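Local coordinates for DUF4276 family protein (Pyrococcus horikoshii, PDB 2P62), which is of unknown function but belongs to a family related to Toprim domains, which in other proteins commonly act on nucleic acids with the help of metal ions, at residues A[163-168]-A[195-200]; A[150-155]-A[206-211]; A[171-176]-A[190-195]. One frame throughout, in Å; residues are numbered along the deposited sequence.

All three contacts belong to the helical part of the chain that follows strand 129-136, and they are nested along it: interaction 3 within the loop closed by interaction 1, interaction 1 within that closed by interaction 2. Interactions 1 and 3 share helix 186-196 and Ile-195, with centres about 8 Å apart, and both reach the second subunit. Interaction 1 is a small apolar touch at the surface between two helix ends, whereas interaction 3 is buried and purely apolar. Interaction 2, nearest the centre of the chain, is buried too but adds a water and a carboxylate. Interactions 1 and 2 meet where Tyr-211 OH probably hydrogen-bonds Asp-163 OD1.

Interaction 1 (A[163-168]-A[195-200]); sequences DGILEK and IANDYT
Ile-165 and Ala-196 mark the closest backbone approach, 7.4 Å between CA atoms, where the start of the short helix 165-168 faces the end of helix 186-196. The touch is apolar: Ile-165 CG2 lies 3.8 Å from Ala-196 CB, methyl against methyl. With chi1 at -56°, Ile-165 CG1 stands opposite the carbonyl carbon and carries CD1 to 4.2 Å from Asn-197 ND2, while CG2 lies opposite the backbone N. That second approach is loose packing against the amide. Both sides are shaped by turns at helix ends. Gly-164, at phi 78°, closes helix 152-162 with a Schellman motif and at once serves as N-cap of the next helix, its O accepting Lys-168 N at 3.1 Å. Across the contact, Asp-198 has positive phi and ends helix 186-196 in a second Schellman motif, in which Asp-198 N bonds Ile-195 O at 3.1 Å and Tyr-199 N turns back to Ser-194 O. Tyr-211 of helix 204-218 packs on both Ile-165 and Asn-197, and its hydroxyl bonds Asp-163, which also forms a salt bridge with Arg-218. On the dimer side, Lys-180 of the second subunit hydrogen-bonds Ile-195 O. Thus two helix ends meet at the surface, with helix 204-218 packed against both and Tyr-169 of the intervening loop against Ala-196.

Interaction 2 (A[150-155]-A[206-211]); sequences KELELS and GLYEKY
Tyr-208 reaches from helix 204-218 toward Leu-152 and Glu-153 in the first turn of helix 152-162, spanning two backbones whose nearest CA atoms, those of Glu-153 and Tyr-208, are 10.1 Å apart. Its CB already points at the other helix, and chi1 of -56° sets CG opposite the carbonyl carbon, so that the ring extends across the gap. Along one side of the ring, CD1 passes Leu-152 CD1 at 4.6 Å, and CE1 comes nearer, 4.3 Å from the same methyl, which approaches the ring obliquely. At the tip, OH stands 4.3 Å from Glu-153 CG. The hydroxyl does not bond the glutamate directly: it is linked to a water in the plane of the ring, 2.5 Å from OH. That water donates to Glu-153 OE1 over 2.9 Å, and OE1 has a stronger partner in Lys-187 of helix 186-196, with which it forms a salt bridge. The buried carboxylate oxygen is therefore held by both a positive charge and a water. This helix start lies beside the Toprim-like sheet: Leu-152 N bonds Asp-97 OD1 at the end of strand 89-97, and the spacing of Asp-97 and Asp-99 is consistent with the DxD motif of Toprim domains. Glu-151 is the N-cap residue, its O weakly bonded by Leu-154 N at 2.9 Å. Leu-156 and Thr-12 of helix 11-23 also touch the Tyr-208 side chain, while Phe-16 of helix 11-23 packs on Leu-152.

Interaction 3 (A[171-176]-A[190-195]); sequences GSMRAL and MHILSI
Between segments 171-176 and 190-195, both helical throughout, the nearest CA atoms are those of Met-173 and Ile-192, 8.1 Å apart. Within them, Ala-175 N bonds Gly-171 O at 3.2 Å, and Ser-194 N bonds Met-190 O at the same length. Ile-192 carries the whole contact from its side. Its CG1 branch stands opposite the carbonyl carbon and runs on nearly straight, chi2 -178°, which delivers CD1 to Met-173 and Leu-176, one helical turn apart on the other helix. The closer approach is to Met-173, whose CG lies 3.8 Å from Ile-192 CD1; here the two side chains cross at about a right angle, so the isoleucine tip meets the middle of the methionine chain. Beyond CG, the methionine bends at chi3, -100°. Leu-176 meets the isoleucine tip to tip, CD2 to CD1 at 4.1 Å, although the modelled place of that leucine methyl is doubtful because it crowds a carbonyl of its own helix. The two helices are consecutive in the chain, joined by a short loop, and Leu-184 of that loop packs on both Leu-176 and Ile-192, filling in the turn of this helical pair. About 124 Å² is buried between the segments, all of it by residues that are themselves buried. The pair also contributes to the contact with the second subunit: Leu-176 packs on Leu-176 of the second subunit, Ser-172 OG hydrogen-bonds Asp-179 of the second subunit, and the His-191 ring meets that of His-191 of the second subunit with planes at about 40°. On the inner flank of helix 186-196, Met-190 packs on Glu-153 and Leu-156 of helix 152-162, while Ser-194 rests against Leu-207 of helix 204-218.

Interaction 1 (A[163-168]-A[195-200])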
ATOM      1  N   ASP A 163       3.978 -14.401 -19.831  1.00 37.07           N
ATOM      2  CA  ASP A 163       3.430 -15.414 -18.939  1.00 36.33           C
ATOM      3  C   ASP A 163       2.080 -15.921 -19.466  1.00 37.24           C
ATOM      4  O   ASP A 163       1.478 -16.825 -18.888  1.00 37.16           O
ATOM      5  CB  ASP A 163       3.263 -14.808 -17.542  1.00 36.01           C
ATOM      6  CG  ASP A 163       3.146 -15.856 -16.449  1.00 34.19           C
ATOM      7  OD1 ASP A 163       2.785 -15.477 -15.326  1.00 33.82           O
ATOM      8  OD2 ASP A 163       3.419 -17.047 -16.691  1.00 37.90           O
ATOM      9  N   GLY A 164       1.607 -15.329 -20.560  1.00 37.85           N
ATOM     10  CA  GLY A 164       0.338 -15.740 -21.136  1.00 38.39           C
ATOM     11  C   GLY A 164      -0.904 -15.212 -20.430  1.00 39.78           C
ATOM     12  O   GLY A 164      -2.027 -15.588 -20.779  1.00 39.57           O
ATOM     13  N   ILE A 165      -0.712 -14.338 -19.444  1.00 39.95           N
ATOM     14  CA  ILE A 165      -1.830 -13.771 -18.686  1.00 40.24           C
ATOM     15  C   ILE A 165      -2.729 -12.881 -19.551  1.00 39.66           C
ATOM     16  O   ILE A 165      -3.947 -13.069 -19.586  1.00 39.38           O
ATOM     17  CB  ILE A 165      -1.343 -12.909 -17.476  1.00 41.04           C
ATOM     18  CG1 ILE A 165      -0.419 -13.721 -16.554  1.00 41.07           C
ATOM     19  CG2 ILE A 165      -2.544 -12.395 -16.694  1.00 38.54           C
ATOM     20  CD1 ILE A 165      -1.081 -14.882 -15.851  1.00 44.66           C
ATOM     21  N   LEU A 166      -2.133 -11.911 -20.242  1.00 38.88           N
ATOM     22  CA  LEU A 166      -2.899 -10.980 -21.069  1.00 37.56           C
ATOM     23  C   LEU A 166      -3.658 -11.683 -22.185  1.00 39.24           C
ATOM     24  O   LEU A 166      -4.623 -11.146 -22.729  1.00 39.05           O
ATOM     25  CB  LEU A 166      -1.973  -9.915 -21.662  1.00 35.11           C
ATOM     26  CG  LEU A 166      -1.147  -9.106 -20.659  1.00 33.21           C
ATOM     27  CD1 LEU A 166      -0.485  -7.919 -21.368  1.00 30.85           C
ATOM     28  CD2 LEU A 166      -2.051  -8.628 -19.535  1.00 28.86           C
ATOM     29  N   GLU A 167      -3.199 -12.881 -22.520  1.00 40.58           N
ATOM     30  CA  GLU A 167      -3.817 -13.705 -23.544  1.00 42.55           C
ATOM     31  C   GLU A 167      -5.050 -14.356 -22.920  1.00 43.61           C
ATOM     32  O   GLU A 167      -6.147 -14.291 -23.474  1.00 42.93           O
ATOM     33  CB  GLU A 167      -2.828 -14.775 -24.004  1.00 45.75           C
ATOM     34  CG  GLU A 167      -3.412 -15.813 -24.940  1.00 51.09           C
ATOM     35  CD  GLU A 167      -4.159 -15.181 -26.097  1.00 57.06           C
ATOM     36  OE1 GLU A 167      -3.599 -14.250 -26.729  1.00 59.34           O
ATOM     37  OE2 GLU A 167      -5.304 -15.615 -26.376  1.00 57.68           O
ATOM     38  N   LYS A 168      -4.854 -14.977 -21.757  1.00 43.88           N
ATOM     39  CA  LYS A 168      -5.934 -15.632 -21.029  1.00 43.38           C
ATOM     40  C   LYS A 168      -7.085 -14.658 -20.827  1.00 44.69           C
ATOM     41  O   LYS A 168      -8.232 -15.057 -20.629  1.00 46.59           O
ATOM     42  CB  LYS A 168      -5.437 -16.114 -19.665  1.00 43.94           C
ATOM     43  CG  LYS A 168      -6.508 -16.759 -18.798  1.00 44.28           C
ATOM     44  CD  LYS A 168      -5.916 -17.265 -17.485  1.00 45.86           C
ATOM     45  CE  LYS A 168      -6.974 -17.919 -16.601  1.00 46.41           C
ATOM     46  NZ  LYS A 168      -6.391 -18.420 -15.326  1.00 47.38           N
ATOM     47  N   ILE A 195      -6.533  -9.429 -10.303  1.00 31.87           N
ATOM     48  CA  ILE A 195      -7.686 -10.302 -10.428  1.00 31.78           C
ATOM     49  C   ILE A 195      -7.270 -11.650 -11.002  1.00 33.18           C
ATOM     50  O   ILE A 195      -7.703 -12.700 -10.522  1.00 34.83           O
ATOM     51  CB  ILE A 195      -8.734  -9.667 -11.345  1.00 30.42           C
ATOM     52  CG1 ILE A 195      -9.212  -8.349 -10.727  1.00 27.04           C
ATOM     53  CG2 ILE A 195      -9.865 -10.647 -11.599  1.00 29.11           C
ATOM     54  CD1 ILE A 195     -10.124  -7.528 -11.630  1.00 26.24           C
ATOM     55  N   ALA A 196      -6.417 -11.621 -12.022  1.00 32.63           N
ATOM     56  CA  ALA A 196      -5.958 -12.850 -12.657  1.00 30.41           C
ATOM     57  C   ALA A 196      -5.145 -13.720 -11.713  1.00 30.51           C
ATOM     58  O   ALA A 196      -5.071 -14.931 -11.900  1.00 31.94           O
ATOM     59  CB  ALA A 196      -5.136 -12.525 -13.898  1.00 26.69           C
ATOM     60  N   ASN A 197      -4.526 -13.115 -10.704  1.00 31.23           N
ATOM     61  CA  ASN A 197      -3.726 -13.895  -9.761  1.00 31.27           C
ATOM     62  C   ASN A 197      -4.423 -14.002  -8.415  1.00 31.57           C
ATOM     63  O   ASN A 197      -3.856 -14.514  -7.449  1.00 32.05           O
ATOM     64  CB  ASN A 197      -2.345 -13.268  -9.565  1.00 31.33           C
ATOM     65  CG  ASN A 197      -1.530 -13.242 -10.842  1.00 33.11           C
ATOM     66  OD1 ASN A 197      -0.361 -12.861 -10.835  1.00 34.66           O
ATOM     67  ND2 ASN A 197      -2.145 -13.644 -11.949  1.00 33.08           N
ATOM     68  N   ASP A 198      -5.663 -13.531  -8.365  1.00 33.03           N
ATOM     69  CA  ASP A 198      -6.447 -13.555  -7.137  1.00 34.03           C
ATOM     70  C   ASP A 198      -5.643 -12.937  -5.990  1.00 32.13           C
ATOM     71  O   ASP A 198      -5.502 -13.534  -4.920  1.00 33.14           O
ATOM     72  CB  ASP A 198      -6.841 -14.994  -6.779  1.00 38.10           C
ATOM     73  CG  ASP A 198      -7.980 -15.054  -5.755  1.00 42.97           C
ATOM     74  OD1 ASP A 198      -8.041 -16.036  -4.979  1.00 46.04           O
ATOM     75  OD2 ASP A 198      -8.821 -14.126  -5.735  1.00 41.74           O
ATOM     76  N   TYR A 199      -5.110 -11.740  -6.229  1.00 29.26           N
ATOM     77  CA  TYR A 199      -4.326 -11.024  -5.226  1.00 25.98           C
ATOM     78  C   TYR A 199      -5.264 -10.364  -4.238  1.00 25.70           C
ATOM     79  O   TYR A 199      -6.106  -9.563  -4.626  1.00 22.68           O
ATOM     80  CB  TYR A 199      -3.478  -9.943  -5.877  1.00 25.43           C
ATOM     81  CG  TYR A 199      -2.610  -9.197  -4.894  1.00 24.31           C
ATOM     82  CD1 TYR A 199      -1.631  -9.865  -4.155  1.00 24.30           C
ATOM     83  CD2 TYR A 199      -2.761  -7.826  -4.701  1.00 21.30           C
ATOM     84  CE1 TYR A 199      -0.824  -9.182  -3.252  1.00 23.82           C
ATOM     85  CE2 TYR A 199      -1.962  -7.139  -3.803  1.00 21.56           C
ATOM     86  CZ  TYR A 199      -0.997  -7.819  -3.083  1.00 24.30           C
ATOM     87  OH  TYR A 199      -0.200  -7.140  -2.191  1.00 29.56           O
ATOM     88  N   THR A 200      -5.100 -10.684  -2.960  1.00 26.32           N
ATOM     89  CA  THR A 200      -5.957 -10.126  -1.926  1.00 26.72           C
ATOM     90  C   THR A 200      -5.319  -8.973  -1.158  1.00 27.15           C
ATOM     91  O   THR A 200      -5.993  -8.292  -0.382  1.00 25.88           O
ATOM     92  CB  THR A 200      -6.345 -11.194  -0.912  1.00 27.41           C
ATOM     93  OG1 THR A 200      -5.157 -11.709  -0.308  1.00 27.13           O
ATOM     94  CG2 THR A 200      -7.094 -12.337  -1.590  1.00 28.57           C
TER

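Interaction 2 (A[150-155]-A[206-211])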
ATOM      1  N   LYS A 150       5.532   4.383 -21.437  1.00 34.04           N
ATOM      2  CA  LYS A 150       6.793   3.816 -20.983  1.00 33.76           C
ATOM      3  C   LYS A 150       7.033   4.084 -19.507  1.00 33.14           C
ATOM      4  O   LYS A 150       7.343   5.205 -19.096  1.00 31.31           O
ATOM      5  CB  LYS A 150       7.945   4.359 -21.829  1.00 35.58           C
ATOM      6  CG  LYS A 150       7.830   4.026 -23.314  1.00 35.08           C
ATOM      7  CD  LYS A 150       9.112   4.392 -24.041  1.00 39.56           C
ATOM      8  CE  LYS A 150       9.047   4.079 -25.530  1.00 41.77           C
ATOM      9  NZ  LYS A 150       8.076   4.964 -26.242  1.00 45.01           N
ATOM     10  N   GLU A 151       6.891   3.027 -18.716  1.00 32.54           N
ATOM     11  CA  GLU A 151       7.052   3.117 -17.274  1.00 31.46           C
ATOM     12  C   GLU A 151       7.129   1.726 -16.675  1.00 30.08           C
ATOM     13  O   GLU A 151       6.959   0.731 -17.377  1.00 30.37           O
ATOM     14  CB  GLU A 151       5.878   3.898 -16.668  1.00 31.90           C
ATOM     15  CG  GLU A 151       4.491   3.392 -17.052  1.00 31.44           C
ATOM     16  CD  GLU A 151       3.382   4.279 -16.508  1.00 33.72           C
ATOM     17  OE1 GLU A 151       3.475   5.517 -16.660  1.00 36.12           O
ATOM     18  OE2 GLU A 151       2.402   3.747 -15.944  1.00 35.35           O
ATOM     19  N   LEU A 152       7.393   1.663 -15.376  1.00 29.33           N
ATOM     20  CA  LEU A 152       7.509   0.393 -14.669  1.00 28.63           C
ATOM     21  C   LEU A 152       6.365  -0.573 -14.969  1.00 29.58           C
ATOM     22  O   LEU A 152       6.584  -1.770 -15.149  1.00 30.03           O
ATOM     23  CB  LEU A 152       7.580   0.656 -13.162  1.00 27.39           C
ATOM     24  CG  LEU A 152       8.001  -0.432 -12.161  1.00 29.59           C
ATOM     25  CD1 LEU A 152       6.788  -0.864 -11.375  1.00 27.90           C
ATOM     26  CD2 LEU A 152       8.682  -1.608 -12.853  1.00 26.89           C
ATOM     27  N   GLU A 153       5.148  -0.051 -15.047  1.00 28.35           N
ATOM     28  CA  GLU A 153       4.002  -0.903 -15.297  1.00 28.07           C
ATOM     29  C   GLU A 153       3.991  -1.512 -16.703  1.00 29.49           C
ATOM     30  O   GLU A 153       3.524  -2.636 -16.891  1.00 28.12           O
ATOM     31  CB  GLU A 153       2.721  -0.119 -15.019  1.00 28.03           C
ATOM     32  CG  GLU A 153       2.489   0.165 -13.529  1.00 29.62           C
ATOM     33  CD  GLU A 153       3.356   1.289 -12.945  1.00 30.48           C
ATOM     34  OE1 GLU A 153       3.191   1.564 -11.729  1.00 27.39           O
ATOM     35  OE2 GLU A 153       4.183   1.898 -13.675  1.00 27.88           O
ATOM     36  N   LEU A 154       4.521  -0.775 -17.680  1.00 29.40           N
ATOM     37  CA  LEU A 154       4.584  -1.259 -19.052  1.00 30.16           C
ATOM     38  C   LEU A 154       5.456  -2.517 -19.098  1.00 30.03           C
ATOM     39  O   LEU A 154       5.128  -3.490 -19.771  1.00 31.25           O
ATOM     40  CB  LEU A 154       5.156  -0.183 -19.987  1.00 32.36           C
ATOM     41  CG  LEU A 154       4.895  -0.460 -21.480  1.00 33.17           C
ATOM     42  CD1 LEU A 154       3.397  -0.403 -21.717  1.00 32.22           C
ATOM     43  CD2 LEU A 154       5.616   0.550 -22.370  1.00 33.06           C
ATOM     44  N   SER A 155       6.565  -2.501 -18.373  1.00 30.56           N
ATOM     45  CA  SER A 155       7.443  -3.664 -18.321  1.00 31.08           C
ATOM     46  C   SER A 155       6.724  -4.811 -17.610  1.00 30.90           C
ATOM     47  O   SER A 155       6.829  -5.963 -18.026  1.00 30.94           O
ATOM     48  CB  SER A 155       8.729  -3.328 -17.570  1.00 30.96           C
ATOM     49  OG  SER A 155       9.429  -2.272 -18.200  1.00 33.75           O
ATOM     50  N   GLY A 206       3.048  -5.164  -3.323  1.00 23.80           N
ATOM     51  CA  GLY A 206       3.111  -6.482  -2.714  1.00 23.79           C
ATOM     52  C   GLY A 206       2.867  -7.579  -3.734  1.00 25.25           C
ATOM     53  O   GLY A 206       3.388  -8.688  -3.611  1.00 26.10           O
ATOM     54  N   LEU A 207       2.067  -7.266  -4.747  1.00 25.41           N
ATOM     55  CA  LEU A 207       1.753  -8.221  -5.802  1.00 25.67           C
ATOM     56  C   LEU A 207       2.986  -8.491  -6.671  1.00 25.14           C
ATOM     57  O   LEU A 207       3.242  -9.627  -7.075  1.00 25.28           O
ATOM     58  CB  LEU A 207       0.602  -7.688  -6.666  1.00 23.83           C
ATOM     59  CG  LEU A 207       0.300  -8.444  -7.968  1.00 25.16           C
ATOM     60  CD1 LEU A 207      -0.113  -9.890  -7.661  1.00 20.75           C
ATOM     61  CD2 LEU A 207      -0.788  -7.714  -8.730  1.00 23.42           C
ATOM     62  N   TYR A 208       3.754  -7.444  -6.950  1.00 24.89           N
ATOM     63  CA  TYR A 208       4.954  -7.591  -7.771  1.00 25.44           C
ATOM     64  C   TYR A 208       5.948  -8.552  -7.109  1.00 25.85           C
ATOM     65  O   TYR A 208       6.504  -9.435  -7.776  1.00 26.08           O
ATOM     66  CB  TYR A 208       5.578  -6.211  -8.027  1.00 22.02           C
ATOM     67  CG  TYR A 208       4.600  -5.238  -8.662  1.00 20.01           C
ATOM     68  CD1 TYR A 208       4.790  -3.861  -8.560  1.00 20.10           C
ATOM     69  CD2 TYR A 208       3.449  -5.697  -9.322  1.00 21.58           C
ATOM     70  CE1 TYR A 208       3.858  -2.966  -9.092  1.00 19.42           C
ATOM     71  CE2 TYR A 208       2.509  -4.807  -9.859  1.00 18.72           C
ATOM     72  CZ  TYR A 208       2.720  -3.444  -9.733  1.00 19.67           C
ATOM     73  OH  TYR A 208       1.797  -2.535 -10.201  1.00 17.63           O
ATOM     74  N   GLU A 209       6.156  -8.381  -5.802  1.00 25.69           N
ATOM     75  CA  GLU A 209       7.054  -9.242  -5.023  1.00 28.37           C
ATOM     76  C   GLU A 209       6.571 -10.685  -5.084  1.00 28.55           C
ATOM     77  O   GLU A 209       7.345 -11.601  -5.362  1.00 29.96           O
ATOM     78  CB  GLU A 209       7.100  -8.809  -3.546  1.00 28.73           C
ATOM     79  CG  GLU A 209       7.867  -7.517  -3.269  1.00 34.24           C
ATOM     80  CD  GLU A 209       7.903  -7.134  -1.788  1.00 35.60           C
ATOM     81  OE1 GLU A 209       8.386  -7.948  -0.968  1.00 36.30           O
ATOM     82  OE2 GLU A 209       7.445  -6.018  -1.450  1.00 34.81           O
ATOM     83  N   LYS A 210       5.284 -10.881  -4.819  1.00 27.64           N
ATOM     84  CA  LYS A 210       4.704 -12.214  -4.836  1.00 28.16           C
ATOM     85  C   LYS A 210       4.785 -12.845  -6.226  1.00 28.08           C
ATOM     86  O   LYS A 210       5.362 -13.918  -6.394  1.00 29.00           O
ATOM     87  CB  LYS A 210       3.246 -12.161  -4.382  1.00 25.91           C
ATOM     88  CG  LYS A 210       2.612 -13.525  -4.246  1.00 27.15           C
ATOM     89  CD  LYS A 210       1.147 -13.429  -3.893  1.00 27.85           C
ATOM     90  CE  LYS A 210       0.506 -14.814  -3.858  1.00 28.67           C
ATOM     91  NZ  LYS A 210      -0.984 -14.710  -3.933  1.00 29.95           N
ATOM     92  N   TYR A 211       4.210 -12.168  -7.214  1.00 27.97           N
ATOM     93  CA  TYR A 211       4.197 -12.647  -8.594  1.00 28.34           C
ATOM     94  C   TYR A 211       5.593 -12.974  -9.132  1.00 29.11           C
ATOM     95  O   TYR A 211       5.810 -14.031  -9.736  1.00 28.26           O
ATOM     96  CB  TYR A 211       3.522 -11.604  -9.488  1.00 29.00           C
ATOM     97  CG  TYR A 211       3.407 -12.001 -10.943  1.00 30.83           C
ATOM     98  CD1 TYR A 211       2.835 -13.221 -11.315  1.00 29.63           C
ATOM     99  CD2 TYR A 211       3.842 -11.138 -11.955  1.00 30.25           C
ATOM    100  CE1 TYR A 211       2.697 -13.575 -12.660  1.00 28.98           C
ATOM    101  CE2 TYR A 211       3.707 -11.481 -13.298  1.00 30.01           C
ATOM    102  CZ  TYR A 211       3.133 -12.704 -13.641  1.00 29.09           C
ATOM    103  OH  TYR A 211       3.008 -13.048 -14.965  1.00 28.17           O
TER
HETATM  104  O   HOH W   1       1.594  -0.084  -9.905  1.00 28.47           O

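Interaction 3 (A[171-176]-A[190-195])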
ATOM      1  N   GLY A 171     -10.263 -10.563 -23.544  1.00 46.59           N
ATOM      2  CA  GLY A 171     -11.702 -10.376 -23.612  1.00 42.76           C
ATOM      3  C   GLY A 171     -12.091  -9.399 -22.514  1.00 41.04           C
ATOM      4  O   GLY A 171     -12.998  -8.582 -22.677  1.00 41.07           O
ATOM      5  N   SER A 172     -11.400  -9.489 -21.381  1.00 38.60           N
ATOM      6  CA  SER A 172     -11.653  -8.578 -20.277  1.00 36.86           C
ATOM      7  C   SER A 172     -11.105  -7.200 -20.644  1.00 36.18           C
ATOM      8  O   SER A 172     -11.753  -6.183 -20.395  1.00 36.06           O
ATOM      9  CB  SER A 172     -10.976  -9.069 -18.998  1.00 36.07           C
ATOM     10  OG  SER A 172     -11.529 -10.294 -18.557  1.00 35.21           O
ATOM     11  N   MET A 173      -9.917  -7.168 -21.249  1.00 36.04           N
ATOM     12  CA  MET A 173      -9.292  -5.905 -21.651  1.00 36.47           C
ATOM     13  C   MET A 173     -10.194  -5.151 -22.619  1.00 35.43           C
ATOM     14  O   MET A 173     -10.327  -3.927 -22.534  1.00 35.16           O
ATOM     15  CB  MET A 173      -7.919  -6.151 -22.306  1.00 36.68           C
ATOM     16  CG  MET A 173      -6.767  -6.421 -21.332  1.00 37.47           C
ATOM     17  SD  MET A 173      -5.109  -6.528 -22.115  1.00 34.42           S
ATOM     18  CE  MET A 173      -4.917  -8.293 -22.185  1.00 34.05           C
ATOM     19  N   ARG A 174     -10.810  -5.897 -23.536  1.00 35.00           N
ATOM     20  CA  ARG A 174     -11.721  -5.329 -24.527  1.00 36.33           C
ATOM     21  C   ARG A 174     -12.905  -4.703 -23.807  1.00 34.62           C
ATOM     22  O   ARG A 174     -13.281  -3.563 -24.073  1.00 34.66           O
ATOM     23  CB  ARG A 174     -12.230  -6.421 -25.479  1.00 38.55           C
ATOM     24  CG  ARG A 174     -13.163  -5.913 -26.580  1.00 41.46           C
ATOM     25  CD  ARG A 174     -13.802  -7.073 -27.336  1.00 46.86           C
ATOM     26  NE  ARG A 174     -12.804  -7.832 -28.082  1.00 51.08           N
ATOM     27  CZ  ARG A 174     -12.148  -7.355 -29.138  1.00 55.09           C
ATOM     28  NH1 ARG A 174     -12.397  -6.121 -29.573  1.00 54.72           N
ATOM     29  NH2 ARG A 174     -11.229  -8.099 -29.748  1.00 54.34           N
ATOM     30  N   ALA A 175     -13.492  -5.469 -22.894  1.00 34.09           N
ATOM     31  CA  ALA A 175     -14.629  -4.991 -22.130  1.00 34.52           C
ATOM     32  C   ALA A 175     -14.229  -3.794 -21.260  1.00 35.13           C
ATOM     33  O   ALA A 175     -14.947  -2.793 -21.228  1.00 34.64           O
ATOM     34  CB  ALA A 175     -15.195  -6.113 -21.267  1.00 33.21           C
ATOM     35  N   LEU A 176     -13.091  -3.878 -20.566  1.00 34.77           N
ATOM     36  CA  LEU A 176     -12.674  -2.760 -19.721  1.00 36.69           C
ATOM     37  C   LEU A 176     -12.531  -1.494 -20.555  1.00 37.37           C
ATOM     38  O   LEU A 176     -12.946  -0.410 -20.137  1.00 39.14           O
ATOM     39  CB  LEU A 176     -11.345  -3.040 -19.001  1.00 36.77           C
ATOM     40  CG  LEU A 176     -11.250  -3.719 -17.618  1.00 37.37           C
ATOM     41  CD1 LEU A 176     -12.330  -3.183 -16.673  1.00 35.60           C
ATOM     42  CD2 LEU A 176     -11.376  -5.214 -17.758  1.00 37.02           C
ATOM     43  N   MET A 190      -2.388  -3.559 -14.512  1.00 28.61           N
ATOM     44  CA  MET A 190      -1.855  -4.057 -13.264  1.00 28.46           C
ATOM     45  C   MET A 190      -3.004  -4.532 -12.373  1.00 28.43           C
ATOM     46  O   MET A 190      -2.867  -5.500 -11.633  1.00 29.94           O
ATOM     47  CB  MET A 190      -1.051  -2.953 -12.590  1.00 27.12           C
ATOM     48  CG  MET A 190       0.344  -3.370 -12.187  1.00 28.18           C
ATOM     49  SD  MET A 190       1.526  -3.733 -13.476  1.00 18.00           S
ATOM     50  CE  MET A 190       1.152  -5.309 -13.909  1.00 27.04           C
ATOM     51  N   HIS A 191      -4.145  -3.860 -12.458  1.00 27.54           N
ATOM     52  CA  HIS A 191      -5.288  -4.258 -11.659  1.00 28.11           C
ATOM     53  C   HIS A 191      -5.960  -5.508 -12.204  1.00 29.81           C
ATOM     54  O   HIS A 191      -6.589  -6.249 -11.451  1.00 30.25           O
ATOM     55  CB  HIS A 191      -6.287  -3.112 -11.548  1.00 26.03           C
ATOM     56  CG  HIS A 191      -5.836  -2.031 -10.625  1.00 23.93           C
ATOM     57  ND1 HIS A 191      -5.277  -0.853 -11.072  1.00 20.78           N
ATOM     58  CD2 HIS A 191      -5.787  -1.981  -9.273  1.00 23.03           C
ATOM     59  CE1 HIS A 191      -4.902  -0.126 -10.036  1.00 21.68           C
ATOM     60  NE2 HIS A 191      -5.199  -0.788  -8.931  1.00 22.98           N
ATOM     61  N   ILE A 192      -5.830  -5.744 -13.506  1.00 30.68           N
ATOM     62  CA  ILE A 192      -6.407  -6.936 -14.103  1.00 29.70           C
ATOM     63  C   ILE A 192      -5.543  -8.086 -13.623  1.00 30.81           C
ATOM     64  O   ILE A 192      -6.039  -9.180 -13.352  1.00 33.46           O
ATOM     65  CB  ILE A 192      -6.362  -6.877 -15.635  1.00 30.36           C
ATOM     66  CG1 ILE A 192      -7.252  -5.739 -16.124  1.00 27.78           C
ATOM     67  CG2 ILE A 192      -6.789  -8.222 -16.226  1.00 28.59           C
ATOM     68  CD1 ILE A 192      -7.309  -5.618 -17.612  1.00 30.40           C
ATOM     69  N   LEU A 193      -4.241  -7.821 -13.513  1.00 29.48           N
ATOM     70  CA  LEU A 193      -3.287  -8.820 -13.038  1.00 29.79           C
ATOM     71  C   LEU A 193      -3.637  -9.239 -11.602  1.00 31.10           C
ATOM     72  O   LEU A 193      -3.502 -10.406 -11.253  1.00 32.35           O
ATOM     73  CB  LEU A 193      -1.853  -8.268 -13.080  1.00 29.15           C
ATOM     74  CG  LEU A 193      -0.738  -9.195 -12.561  1.00 31.93           C
ATOM     75  CD1 LEU A 193      -0.620 -10.415 -13.466  1.00 32.41           C
ATOM     76  CD2 LEU A 193       0.597  -8.456 -12.521  1.00 31.22           C
ATOM     77  N   SER A 194      -4.083  -8.295 -10.772  1.00 30.95           N
ATOM     78  CA  SER A 194      -4.450  -8.615  -9.392  1.00 31.80           C
ATOM     79  C   SER A 194      -5.597  -9.626  -9.383  1.00 32.54           C
ATOM     80  O   SER A 194      -5.642 -10.547  -8.561  1.00 31.11           O
ATOM     81  CB  SER A 194      -4.894  -7.359  -8.634  1.00 31.94           C
ATOM     82  OG  SER A 194      -3.849  -6.423  -8.495  1.00 32.09           O
ATOM     83  N   ILE A 195      -6.533  -9.429 -10.303  1.00 31.87           N
ATOM     84  CA  ILE A 195      -7.686 -10.302 -10.428  1.00 31.78           C
ATOM     85  C   ILE A 195      -7.270 -11.650 -11.002  1.00 33.18           C
ATOM     86  O   ILE A 195      -7.703 -12.700 -10.522  1.00 34.83           O
ATOM     87  CB  ILE A 195      -8.734  -9.667 -11.345  1.00 30.42           C
ATOM     88  CG1 ILE A 195      -9.212  -8.349 -10.727  1.00 27.04           C
ATOM     89  CG2 ILE A 195      -9.865 -10.647 -11.599  1.00 29.11           C
ATOM     90  CD1 ILE A 195     -10.124  -7.528 -11.630  1.00 26.24           C
TER